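Putative aminomethyltransferase (Leptospirillum rubarum, PDB 3TTG) probably binds folate and may transfer aminomethyl or related one-carbon groups, as relatives of the glycine cleavage T-protein do. Local coordinates at residues R136-V141 against D195-T200; S147-L152 against A188-P193; R163-K166 against Y170-I173. All blocks are in the same frame, centred on the assembly; numbering follows the deposited sequence.

Contact 1. Residues R136-V141 against D195-T200; sequences REIRLV and DQFETT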
ATOM      1  N   ARG A 136       8.414  -8.802  14.595  1.00 35.83           N
ATOM      2  CA  ARG A 136       9.243  -8.527  13.405  1.00 35.90           C
ATOM      3  C   ARG A 136       8.340  -8.786  12.159  1.00 36.58           C
ATOM      4  O   ARG A 136       7.677  -9.825  12.104  1.00 33.78           O
ATOM      5  CB  ARG A 136      10.485  -9.433  13.395  1.00 39.89           C
ATOM      6  CG  ARG A 136      11.600  -9.091  14.422  1.00 50.06           C
ATOM      7  CD  ARG A 136      12.298  -7.753  14.160  1.00 53.10           C
ATOM      8  NE  ARG A 136      12.675  -7.629  12.750  1.00 45.08           N
ATOM      9  CZ  ARG A 136      13.815  -8.036  12.201  1.00 57.82           C
ATOM     10  NH1 ARG A 136      14.782  -8.561  12.952  1.00 46.64           N
ATOM     11  NH2 ARG A 136      14.020  -7.878  10.904  1.00 46.85           N
ATOM     12  N   GLU A 137       8.335  -7.892  11.159  1.00 33.20           N
ATOM     13  CA  GLU A 137       7.555  -8.080   9.939  1.00 31.95           C
ATOM     14  C   GLU A 137       8.399  -8.800   8.844  1.00 35.64           C
ATOM     15  O   GLU A 137       9.600  -8.555   8.690  1.00 32.92           O
ATOM     16  CB  GLU A 137       7.000  -6.753   9.425  1.00 31.89           C
ATOM     17  CG  GLU A 137       5.921  -6.919   8.362  1.00 33.92           C
ATOM     18  CD  GLU A 137       5.291  -5.646   7.803  1.00 38.01           C
ATOM     19  OE1 GLU A 137       5.712  -4.533   8.185  1.00 32.45           O
ATOM     20  OE2 GLU A 137       4.467  -5.767   6.870  1.00 38.56           O
ATOM     21  N   ILE A 138       7.800  -9.783   8.197  1.00 30.34           N
ATOM     22  CA  ILE A 138       8.384 -10.477   7.032  1.00 29.87           C
ATOM     23  C   ILE A 138       7.333 -10.374   5.988  1.00 33.79           C
ATOM     24  O   ILE A 138       6.181 -10.714   6.273  1.00 34.16           O
ATOM     25  CB  ILE A 138       8.764 -11.964   7.270  1.00 34.58           C
ATOM     26  CG1 ILE A 138       9.598 -12.168   8.529  1.00 35.56           C
ATOM     27  CG2 ILE A 138       9.421 -12.562   6.020  1.00 35.60           C
ATOM     28  CD1 ILE A 138       9.907 -13.660   8.903  1.00 39.75           C
ATOM     29  N   ARG A 139       7.699  -9.978   4.773  1.00 30.91           N
ATOM     30  CA  ARG A 139       6.713  -9.874   3.698  1.00 30.72           C
ATOM     31  C   ARG A 139       6.935 -10.885   2.609  1.00 32.74           C
ATOM     32  O   ARG A 139       8.085 -11.156   2.191  1.00 30.70           O
ATOM     33  CB  ARG A 139       6.721  -8.499   3.084  1.00 30.17           C
ATOM     34  CG  ARG A 139       6.316  -7.477   4.086  1.00 39.09           C
ATOM     35  CD  ARG A 139       6.129  -6.139   3.494  1.00 31.92           C
ATOM     36  NE  ARG A 139       5.974  -5.150   4.570  1.00 32.94           N
ATOM     37  CZ  ARG A 139       6.301  -3.857   4.490  1.00 37.20           C
ATOM     38  NH1 ARG A 139       6.709  -3.339   3.347  1.00 37.66           N
ATOM     39  NH2 ARG A 139       6.205  -3.070   5.562  1.00 33.98           N
ATOM     40  N   LEU A 140       5.790 -11.385   2.068  1.00 28.01           N
ATOM     41  CA  LEU A 140       5.783 -12.325   0.967  1.00 29.31           C
ATOM     42  C   LEU A 140       5.022 -11.712  -0.186  1.00 33.28           C
ATOM     43  O   LEU A 140       3.989 -11.097   0.062  1.00 30.83           O
ATOM     44  CB  LEU A 140       5.111 -13.644   1.375  1.00 31.16           C
ATOM     45  CG  LEU A 140       5.876 -14.581   2.323  1.00 37.59           C
ATOM     46  CD1 LEU A 140       4.925 -15.705   2.789  1.00 37.50           C
ATOM     47  CD2 LEU A 140       7.103 -15.135   1.667  1.00 46.31           C
ATOM     48  N   VAL A 141       5.519 -11.862  -1.440  1.00 29.74           N
ATOM     49  CA  VAL A 141       4.788 -11.402  -2.617  1.00 28.77           C
ATOM     50  C   VAL A 141       4.813 -12.482  -3.694  1.00 34.63           C
ATOM     51  O   VAL A 141       5.774 -13.229  -3.767  1.00 35.62           O
ATOM     52  CB  VAL A 141       5.314 -10.060  -3.192  1.00 31.78           C
ATOM     53  CG1 VAL A 141       5.197  -8.922  -2.182  1.00 30.86           C
ATOM     54  CG2 VAL A 141       6.752 -10.177  -3.688  1.00 32.78           C
ATOM     55  N   ASP A 195      10.822 -13.548  19.700  1.00 40.20           N
ATOM     56  CA  ASP A 195      11.539 -14.762  20.085  1.00 41.69           C
ATOM     57  C   ASP A 195      11.454 -15.878  19.031  1.00 44.62           C
ATOM     58  O   ASP A 195      12.245 -16.818  19.107  1.00 45.49           O
ATOM     59  CB  ASP A 195      11.071 -15.282  21.463  1.00 44.69           C
ATOM     60  CG  ASP A 195       9.716 -15.968  21.501  1.00 59.82           C
ATOM     61  OD1 ASP A 195       9.591 -16.973  22.203  1.00 64.83           O
ATOM     62  OD2 ASP A 195       8.783 -15.487  20.827  1.00 61.58           O
ATOM     63  N   GLN A 196      10.540 -15.784  18.047  1.00 39.46           N
ATOM     64  CA  GLN A 196      10.397 -16.804  16.985  1.00 41.07           C
ATOM     65  C   GLN A 196      10.981 -16.368  15.639  1.00 44.87           C
ATOM     66  O   GLN A 196      10.978 -17.158  14.676  1.00 42.51           O
ATOM     67  CB  GLN A 196       8.910 -17.097  16.790  1.00 41.87           C
ATOM     68  CG  GLN A 196       8.340 -17.804  18.018  1.00 49.11           C
ATOM     69  CD  GLN A 196       6.841 -17.828  17.952  1.00 62.83           C
ATOM     70  OE1 GLN A 196       6.274 -17.989  16.879  1.00 57.57           O
ATOM     71  NE2 GLN A 196       6.170 -17.638  19.081  1.00 58.36           N
ATOM     72  N   PHE A 197      11.473 -15.115  15.569  1.00 41.05           N
ATOM     73  CA  PHE A 197      11.962 -14.505  14.352  1.00 39.55           C
ATOM     74  C   PHE A 197      13.093 -15.281  13.675  1.00 44.62           C
ATOM     75  O   PHE A 197      12.944 -15.554  12.496  1.00 42.31           O
ATOM     76  CB  PHE A 197      12.417 -13.067  14.603  1.00 40.81           C
ATOM     77  CG  PHE A 197      12.934 -12.427  13.338  1.00 41.18           C
ATOM     78  CD1 PHE A 197      12.067 -12.060  12.334  1.00 43.96           C
ATOM     79  CD2 PHE A 197      14.300 -12.302  13.109  1.00 45.21           C
ATOM     80  CE1 PHE A 197      12.536 -11.434  11.179  1.00 46.27           C
ATOM     81  CE2 PHE A 197      14.769 -11.724  11.942  1.00 49.24           C
ATOM     82  CZ  PHE A 197      13.877 -11.305  10.971  1.00 45.33           C
ATOM     83  N   GLU A 198      14.238 -15.508  14.363  1.00 44.09           N
ATOM     84  CA  GLU A 198      15.418 -16.167  13.792  1.00 45.20           C
ATOM     85  C   GLU A 198      15.072 -17.597  13.279  1.00 51.06           C
ATOM     86  O   GLU A 198      15.625 -18.045  12.271  1.00 50.10           O
ATOM     87  CB  GLU A 198      16.624 -16.241  14.780  1.00 47.89           C
ATOM     88  CG  GLU A 198      17.227 -14.917  15.204  1.00 54.54           C
ATOM     89  CD  GLU A 198      16.493 -14.197  16.333  1.00 68.88           C
ATOM     90  OE1 GLU A 198      15.369 -14.630  16.688  1.00 53.17           O
ATOM     91  OE2 GLU A 198      17.056 -13.226  16.892  1.00 56.08           O
ATOM     92  N   THR A 199      14.166 -18.291  13.970  1.00 49.54           N
ATOM     93  CA  THR A 199      13.668 -19.611  13.569  1.00 49.31           C
ATOM     94  C   THR A 199      12.823 -19.497  12.288  1.00 49.12           C
ATOM     95  O   THR A 199      12.951 -20.343  11.420  1.00 48.21           O
ATOM     96  CB  THR A 199      12.843 -20.235  14.706  1.00 61.09           C
ATOM     97  OG1 THR A 199      13.703 -20.424  15.822  1.00 67.67           O
ATOM     98  CG2 THR A 199      12.225 -21.574  14.320  1.00 65.50           C
ATOM     99  N   THR A 200      11.913 -18.535  12.209  1.00 44.12           N
ATOM    100  CA  THR A 200      11.033 -18.344  11.025  1.00 43.72           C
ATOM    101  C   THR A 200      11.867 -17.934   9.815  1.00 48.84           C
ATOM    102  O   THR A 200      11.644 -18.433   8.728  1.00 49.09           O
ATOM    103  CB  THR A 200       9.952 -17.325  11.332  1.00 43.75           C
ATOM    104  OG1 THR A 200       9.260 -17.777  12.487  1.00 43.33           O
ATOM    105  CG2 THR A 200       8.930 -17.135  10.174  1.00 41.29           C
TER
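Helix 197-211 of the folate-binding domain begins against one face of its mixed sheet, where Phe197, in the first turn, lies beneath Arg136 of strand 135-141. The arginine curls over the ring: CB abuts the rim, 3.2 Å from Phe197 CD1, and Arg136 CG lies over the face in a CH-pi contact, while the bends at chi2 (-67°) and chi3 fold the guanidinium back over the ring. There the guanidinium lies flat on the ring, the planes 29° apart and Arg136 CZ 3.9 Å from the ring centroid, a stacked cation-pi pair. It is offset rather than centred, since NH1 sits above the rim, 3.3 Å from Phe197 CE2. On the phenylalanine side, CG stands anti to the backbone N (chi1 180°), which swings the ring out from the helix toward the strand.

Two residues along, Ile138 continues the same face. Its CG1 meets Phe197 CE1 at 4.0 Å, approaching obliquely, and its CD1 reaches Thr200 CG2 at 3.8 Å. Thr200 is held in rotation by its hydroxyl, which donates to Gln196 O one turn back (OG1 to O 2.9 Å); that carbonyl also accepts the backbone N of Thr200, and the methyl is left to face the isoleucine.

Between these residues Glu137 points away from the helix, as strand alternation requires, and is gripped side-on by NE and NH2 of Arg139, while its OE1 also accepts from Arg45 N. Charged pairing thus occupies one face of the strand, and the other carries the helix. A helix that follows strand 187-193 and packs back on one face of the sheet is typical of alpha/beta packing, here in the folate-binding domain.

Contact 2. Residues S147-L152 against A188-P193; sequences SVLLSL and ADLFIP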
ATOM      1  N   SER A 147       1.321 -20.983  -0.769  0.50 43.47           N
ATOM      2  CA  SER A 147       2.054 -22.251  -0.584  0.50 44.88           C
ATOM      3  C   SER A 147       3.164 -22.092   0.452  0.50 47.81           C
ATOM      4  O   SER A 147       3.409 -23.013   1.222  0.50 48.21           O
ATOM      5  CB  SER A 147       2.637 -22.772  -1.907  0.50 49.85           C
ATOM      6  OG  SER A 147       3.905 -22.215  -2.227  0.50 54.93           O
ATOM      7  N   VAL A 148       3.802 -20.918   0.504  1.00 43.85           N
ATOM      8  CA  VAL A 148       4.864 -20.663   1.484  1.00 44.40           C
ATOM      9  C   VAL A 148       4.221 -20.595   2.866  1.00 48.43           C
ATOM     10  O   VAL A 148       4.763 -21.160   3.804  1.00 48.08           O
ATOM     11  CB  VAL A 148       5.652 -19.361   1.175  1.00 48.06           C
ATOM     12  CG1 VAL A 148       6.672 -19.063   2.270  1.00 48.45           C
ATOM     13  CG2 VAL A 148       6.318 -19.409  -0.204  1.00 48.03           C
ATOM     14  N   LEU A 149       3.040 -19.932   2.993  1.00 43.25           N
ATOM     15  CA  LEU A 149       2.368 -19.838   4.305  1.00 42.35           C
ATOM     16  C   LEU A 149       1.922 -21.240   4.780  1.00 51.02           C
ATOM     17  O   LEU A 149       2.158 -21.608   5.933  1.00 50.26           O
ATOM     18  CB  LEU A 149       1.151 -18.905   4.223  1.00 40.80           C
ATOM     19  CG  LEU A 149       1.504 -17.459   3.956  1.00 41.77           C
ATOM     20  CD1 LEU A 149       0.287 -16.688   3.649  1.00 42.10           C
ATOM     21  CD2 LEU A 149       2.311 -16.879   5.084  1.00 41.68           C
ATOM     22  N   LEU A 150       1.318 -22.015   3.869  1.00 50.21           N
ATOM     23  CA  LEU A 150       0.874 -23.389   4.150  1.00 53.20           C
ATOM     24  C   LEU A 150       2.008 -24.288   4.589  1.00 61.65           C
ATOM     25  O   LEU A 150       1.751 -25.252   5.285  1.00 64.13           O
ATOM     26  CB  LEU A 150       0.192 -24.018   2.942  1.00 53.55           C
ATOM     27  CG  LEU A 150      -1.163 -23.454   2.592  1.00 56.86           C
ATOM     28  CD1 LEU A 150      -1.559 -23.863   1.217  1.00 56.48           C
ATOM     29  CD2 LEU A 150      -2.227 -23.888   3.604  1.00 62.02           C
ATOM     30  N   SER A 151       3.243 -24.004   4.171  1.00 60.03           N
ATOM     31  CA  SER A 151       4.403 -24.766   4.583  1.00 61.54           C
ATOM     32  C   SER A 151       4.800 -24.396   6.001  1.00 63.40           C
ATOM     33  O   SER A 151       5.024 -25.290   6.807  1.00 64.20           O
ATOM     34  CB  SER A 151       5.569 -24.529   3.632  1.00 68.51           C
ATOM     35  OG  SER A 151       6.640 -25.408   3.929  1.00 80.26           O
ATOM     36  N   LEU A 152       4.884 -23.100   6.328  1.00 57.84           N
ATOM     37  CA  LEU A 152       5.258 -22.705   7.689  1.00 57.48           C
ATOM     38  C   LEU A 152       4.164 -22.985   8.730  1.00 58.90           C
ATOM     39  O   LEU A 152       4.492 -23.229   9.889  1.00 56.73           O
ATOM     40  CB  LEU A 152       5.568 -21.205   7.790  1.00 56.34           C
ATOM     41  CG  LEU A 152       6.811 -20.625   7.135  1.00 61.27           C
ATOM     42  CD1 LEU A 152       6.747 -19.086   7.176  1.00 60.91           C
ATOM     43  CD2 LEU A 152       8.085 -21.076   7.837  1.00 62.45           C
ATOM     44  N   ALA A 188       1.399 -10.987   1.365  1.00 30.20           N
ATOM     45  CA  ALA A 188       1.159 -11.353   2.737  1.00 29.84           C
ATOM     46  C   ALA A 188       2.199 -10.725   3.645  1.00 35.07           C
ATOM     47  O   ALA A 188       3.388 -10.670   3.300  1.00 33.54           O
ATOM     48  CB  ALA A 188       1.187 -12.854   2.900  1.00 32.47           C
ATOM     49  N   ASP A 189       1.739 -10.207   4.789  1.00 30.00           N
ATOM     50  CA  ASP A 189       2.597  -9.618   5.811  1.00 30.54           C
ATOM     51  C   ASP A 189       2.516 -10.448   7.064  1.00 33.46           C
ATOM     52  O   ASP A 189       1.452 -10.576   7.678  1.00 32.68           O
ATOM     53  CB  ASP A 189       2.218  -8.209   6.128  1.00 31.81           C
ATOM     54  CG  ASP A 189       2.094  -7.319   4.896  1.00 43.41           C
ATOM     55  OD1 ASP A 189       2.902  -7.497   3.927  1.00 42.96           O
ATOM     56  OD2 ASP A 189       1.162  -6.513   4.863  1.00 48.16           O
ATOM     57  N   LEU A 190       3.638 -10.948   7.474  1.00 30.47           N
ATOM     58  CA  LEU A 190       3.726 -11.797   8.643  1.00 32.89           C
ATOM     59  C   LEU A 190       4.317 -11.003   9.798  1.00 33.65           C
ATOM     60  O   LEU A 190       5.431 -10.532   9.662  1.00 31.11           O
ATOM     61  CB  LEU A 190       4.622 -13.011   8.350  1.00 34.97           C
ATOM     62  CG  LEU A 190       4.169 -14.071   7.363  1.00 42.88           C
ATOM     63  CD1 LEU A 190       3.984 -13.515   5.962  1.00 45.69           C
ATOM     64  CD2 LEU A 190       5.209 -15.189   7.262  1.00 46.00           C
ATOM     65  N   PHE A 191       3.610 -10.888  10.928  1.00 30.30           N
ATOM     66  CA  PHE A 191       4.122 -10.231  12.152  1.00 28.05           C
ATOM     67  C   PHE A 191       4.452 -11.311  13.127  1.00 32.32           C
ATOM     68  O   PHE A 191       3.548 -11.900  13.722  1.00 32.08           O
ATOM     69  CB  PHE A 191       3.067  -9.267  12.685  1.00 29.24           C
ATOM     70  CG  PHE A 191       2.949  -8.064  11.785  1.00 28.35           C
ATOM     71  CD1 PHE A 191       3.638  -6.894  12.067  1.00 31.85           C
ATOM     72  CD2 PHE A 191       2.107  -8.078  10.702  1.00 29.52           C
ATOM     73  CE1 PHE A 191       3.509  -5.775  11.237  1.00 29.51           C
ATOM     74  CE2 PHE A 191       2.042  -6.989   9.836  1.00 30.23           C
ATOM     75  CZ  PHE A 191       2.701  -5.828  10.151  1.00 27.94           C
ATOM     76  N   ILE A 192       5.754 -11.654  13.206  1.00 31.22           N
ATOM     77  CA  ILE A 192       6.275 -12.790  13.955  1.00 31.55           C
ATOM     78  C   ILE A 192       6.761 -12.358  15.331  1.00 35.97           C
ATOM     79  O   ILE A 192       7.531 -11.405  15.397  1.00 34.22           O
ATOM     80  CB  ILE A 192       7.432 -13.416  13.122  1.00 35.21           C
ATOM     81  CG1 ILE A 192       6.910 -13.794  11.697  1.00 35.33           C
ATOM     82  CG2 ILE A 192       8.015 -14.634  13.838  1.00 37.94           C
ATOM     83  CD1 ILE A 192       5.688 -14.829  11.674  1.00 46.99           C
ATOM     84  N   PRO A 193       6.386 -13.061  16.430  1.00 35.24           N
ATOM     85  CA  PRO A 193       6.906 -12.688  17.739  1.00 35.73           C
ATOM     86  C   PRO A 193       8.433 -12.656  17.729  1.00 39.26           C
ATOM     87  O   PRO A 193       9.074 -13.540  17.155  1.00 35.14           O
ATOM     88  CB  PRO A 193       6.393 -13.813  18.642  1.00 38.39           C
ATOM     89  CG  PRO A 193       5.124 -14.234  18.000  1.00 39.54           C
ATOM     90  CD  PRO A 193       5.496 -14.243  16.547  1.00 35.00           C
TER
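Leu149 and Leu152, three residues apart on helix 145-152, point their branches at Ala188 and Leu190 of strand 187-193, and the contact rests on these four side chains alone. Both helix leucines adopt the same conformation, CG beside the backbone N and the chain running on extended (chi2 170° in each), so their methyl groups project from the helix toward the sheet. Leu190 starts out alike at its first torsion but turns at the next, with chi2 at 62°, and this spreads its two methyls beneath the helix.

The two branches of Leu149 are divided between two strand residues on the same face. CD1 meets Ala188 CB at 4.0 Å, and CD2 lies 3.9 Å from Leu190 CD1, with the Leu190 CD2 methyl almost equally near. That CD2 branch of Leu190 is shared, because Leu152 CD1 also approaches it, at 4.2 Å. A serine in place of Leu190 would probably open a gap below both helix leucines and set a hydroxyl among methyl groups with no polar mate across this contact.

No hydrogen bond crosses the interface, and the short axes pass 11.0 Å apart at 27°, close to parallel. Ala188 and Leu190 sit on one face of the strand; Asp189 between them turns to the other, where His174 hydrogen-bonds to it. Around the leucines the apolar layer extends to Leu140, Ile173, Phe153 and Phe157. Nearly aligned helix-on-sheet packing through aliphatic side chains that meet methyl to methyl is characteristic of alpha/beta folds, here of the folate-binding domain.

Contact 3. Residues R163-K166 against Y170-I173; sequences RMLK and YVLI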
ATOM      1  N   ARG A 163      -5.338 -13.266  10.308  1.00 38.48           N
ATOM      2  CA  ARG A 163      -5.307 -14.465  11.153  1.00 41.02           C
ATOM      3  C   ARG A 163      -4.314 -14.325  12.290  1.00 46.84           C
ATOM      4  O   ARG A 163      -3.232 -13.781  12.067  1.00 41.28           O
ATOM      5  CB  ARG A 163      -4.880 -15.691  10.322  1.00 43.44           C
ATOM      6  CG  ARG A 163      -5.321 -15.781   8.840  1.00 67.11           C
ATOM      7  CD  ARG A 163      -6.517 -16.686   8.587  1.00 81.03           C
ATOM      8  NE  ARG A 163      -6.241 -18.071   8.996  1.00102.23           N
ATOM      9  CZ  ARG A 163      -7.115 -19.075   8.956  1.00119.00           C
ATOM     10  NH1 ARG A 163      -6.762 -20.287   9.369  1.00110.17           N
ATOM     11  NH2 ARG A 163      -8.349 -18.879   8.496  1.00103.02           N
HETATM   12  N   MSE A 164      -4.638 -14.876  13.485  1.00 47.18           N
HETATM   13  CA  MSE A 164      -3.659 -14.960  14.563  1.00 49.46           C
HETATM   14  C   MSE A 164      -3.007 -16.322  14.436  1.00 49.66           C
HETATM   15  O   MSE A 164      -3.683 -17.290  14.116  1.00 48.94           O
HETATM   16  CB  MSE A 164      -4.272 -14.754  15.943  1.00 54.25           C
HETATM   17  CG  MSE A 164      -3.206 -14.510  17.020  1.00 64.07           C
HETATM   18 SE   MSE A 164      -3.964 -14.148  18.757  0.61 75.33          SE
HETATM   19  CE  MSE A 164      -2.294 -14.085  19.733  1.00 73.34           C
ATOM     20  N   LEU A 165      -1.686 -16.370  14.500  1.00 45.05           N
ATOM     21  CA  LEU A 165      -0.927 -17.613  14.402  1.00 44.88           C
ATOM     22  C   LEU A 165      -1.015 -18.332  15.788  1.00 49.47           C
ATOM     23  O   LEU A 165      -1.127 -17.670  16.829  1.00 46.35           O
ATOM     24  CB  LEU A 165       0.531 -17.334  13.982  1.00 43.74           C
ATOM     25  CG  LEU A 165       0.707 -16.733  12.611  1.00 46.89           C
ATOM     26  CD1 LEU A 165       2.122 -16.230  12.393  1.00 45.56           C
ATOM     27  CD2 LEU A 165       0.310 -17.727  11.538  1.00 52.80           C
ATOM     28  N   LYS A 166      -1.011 -19.652  15.795  1.00 51.01           N
ATOM     29  CA  LYS A 166      -1.200 -20.395  17.070  1.00 54.91           C
ATOM     30  C   LYS A 166      -0.060 -20.112  18.072  1.00 62.65           C
ATOM     31  O   LYS A 166      -0.276 -20.043  19.285  1.00 62.80           O
ATOM     32  CB  LYS A 166      -1.386 -21.907  16.835  1.00 59.78           C
ATOM     33  CG  LYS A 166      -0.256 -22.659  16.152  1.00 75.67           C
ATOM     34  CD  LYS A 166      -0.438 -24.191  16.292  1.00 93.37           C
ATOM     35  CE  LYS A 166      -1.712 -24.742  15.666  1.00 98.58           C
ATOM     36  NZ  LYS A 166      -1.746 -26.232  15.709  1.00110.17           N
ATOM     37  N   TYR A 170       0.703 -12.626  13.792  1.00 34.81           N
ATOM     38  CA  TYR A 170      -0.438 -12.445  12.891  1.00 33.25           C
ATOM     39  C   TYR A 170      -0.053 -12.543  11.440  1.00 35.75           C
ATOM     40  O   TYR A 170       1.072 -12.208  11.064  1.00 34.34           O
ATOM     41  CB  TYR A 170      -1.081 -11.031  13.110  1.00 33.97           C
ATOM     42  CG  TYR A 170      -1.512 -10.734  14.522  1.00 37.11           C
ATOM     43  CD1 TYR A 170      -2.784 -11.082  14.969  1.00 42.29           C
ATOM     44  CD2 TYR A 170      -0.617 -10.223  15.454  1.00 37.58           C
ATOM     45  CE1 TYR A 170      -3.170 -10.878  16.290  1.00 45.03           C
ATOM     46  CE2 TYR A 170      -0.989 -10.034  16.788  1.00 40.14           C
ATOM     47  CZ  TYR A 170      -2.260 -10.388  17.207  1.00 53.15           C
ATOM     48  OH  TYR A 170      -2.656 -10.223  18.514  1.00 63.54           O
ATOM     49  N   VAL A 171      -1.022 -12.868  10.597  1.00 33.36           N
ATOM     50  CA  VAL A 171      -0.789 -12.834   9.161  1.00 33.50           C
ATOM     51  C   VAL A 171      -1.867 -11.988   8.537  1.00 34.03           C
ATOM     52  O   VAL A 171      -3.054 -12.223   8.768  1.00 34.89           O
ATOM     53  CB  VAL A 171      -0.719 -14.218   8.474  1.00 39.98           C
ATOM     54  CG1 VAL A 171      -0.325 -14.067   7.001  1.00 39.80           C
ATOM     55  CG2 VAL A 171       0.275 -15.110   9.172  1.00 42.12           C
ATOM     56  N   LEU A 172      -1.455 -11.050   7.717  1.00 31.25           N
ATOM     57  CA  LEU A 172      -2.311 -10.207   6.902  1.00 31.70           C
ATOM     58  C   LEU A 172      -2.169 -10.673   5.463  1.00 35.12           C
ATOM     59  O   LEU A 172      -1.046 -10.575   4.908  1.00 32.60           O
ATOM     60  CB  LEU A 172      -1.912  -8.726   6.962  1.00 31.30           C
ATOM     61  CG  LEU A 172      -2.126  -7.902   8.262  1.00 34.87           C
ATOM     62  CD1 LEU A 172      -1.445  -8.552   9.454  1.00 34.91           C
ATOM     63  CD2 LEU A 172      -1.572  -6.499   8.094  1.00 32.88           C
ATOM     64  N   ILE A 173      -3.265 -11.076   4.821  1.00 31.95           N
ATOM     65  CA  ILE A 173      -3.234 -11.364   3.388  1.00 34.32           C
ATOM     66  C   ILE A 173      -4.025 -10.259   2.770  1.00 33.11           C
ATOM     67  O   ILE A 173      -5.218 -10.143   3.038  1.00 30.89           O
ATOM     68  CB  ILE A 173      -3.725 -12.733   2.939  1.00 39.26           C
ATOM     69  CG1 ILE A 173      -3.149 -13.891   3.748  1.00 42.68           C
ATOM     70  CG2 ILE A 173      -3.461 -12.914   1.445  1.00 39.81           C
ATOM     71  CD1 ILE A 173      -1.775 -14.025   3.749  1.00 59.22           C
TER
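Arg163 and Val171 form the hydrogen-bonded antiparallel pair of a beta hairpin, and their backbones bind each other in both directions. Arg163 N donates to Val171 O at 2.9 Å, and Val171 N returns the bond to Arg163 O at 2.8 Å; both bonds are nearly straight. The carbonyl of Arg163 also receives a CA-H...O contact from Tyr170, with CA 3.2 Å from O.

Aromatic contacts belong to the next, non-hydrogen-bonded pair, Met164 with Tyr170, whose side chains lie together on one face of the sheet. Met164, present as selenomethionine, has CG anti to its N and an extended chain, which carries it alongside the tyrosine toward the hydroxyl end. CG approaches Tyr170 CE1 at 3.7 Å, and SE stands 5.0 Å from the ring centroid, 49° off its normal, an oblique Met-aromatic contact. Phe162 meets the same tyrosine with its ring nearly parallel.

Apolar packing takes up the opposite face. As the chain leaves the strand, Leu165 reaches back and lays CD2 against Val171 CG2 at 3.5 Å, the valine being turned so that this methyl stands beside its backbone N. Arg163 shares that face, but its guanidinium turns aside to a cation-pi contact with Phe157.

Strand 161-164 is the outermost of the mixed sheet within this chain, and strand 170-173 joins it to strand 187-193, with backbone bonds between Tyr170 and Phe191 and between Leu172 and Asp189. On the tyrosine face, Met164 and Leu172 touch strand 87-96, while Leu165 packs on Phe153 just beyond helix 145-152.

From the N terminus the chain passes strand 135-141, helix 145-152, the hairpin strands 161-164 and 170-173, then strand 187-193 and helix 197-211. Contact 3 closes the shortest loop, within the hairpin; contact 2 encloses it by bringing strand 187-193 back to helix 145-152, and contact 1 encloses both when helix 197-211 returns to strand 135-141. The three loops are therefore nested, and none cross. Strand 187-193 lies between strands 135-141 and 170-173 in the sheet, so contact 2 touches the other two through backbone bonds, whereas contacts 1 and 3 stay about 6 Å apart at their nearest atoms. Together they join two helices and four strands of the folate-binding domain.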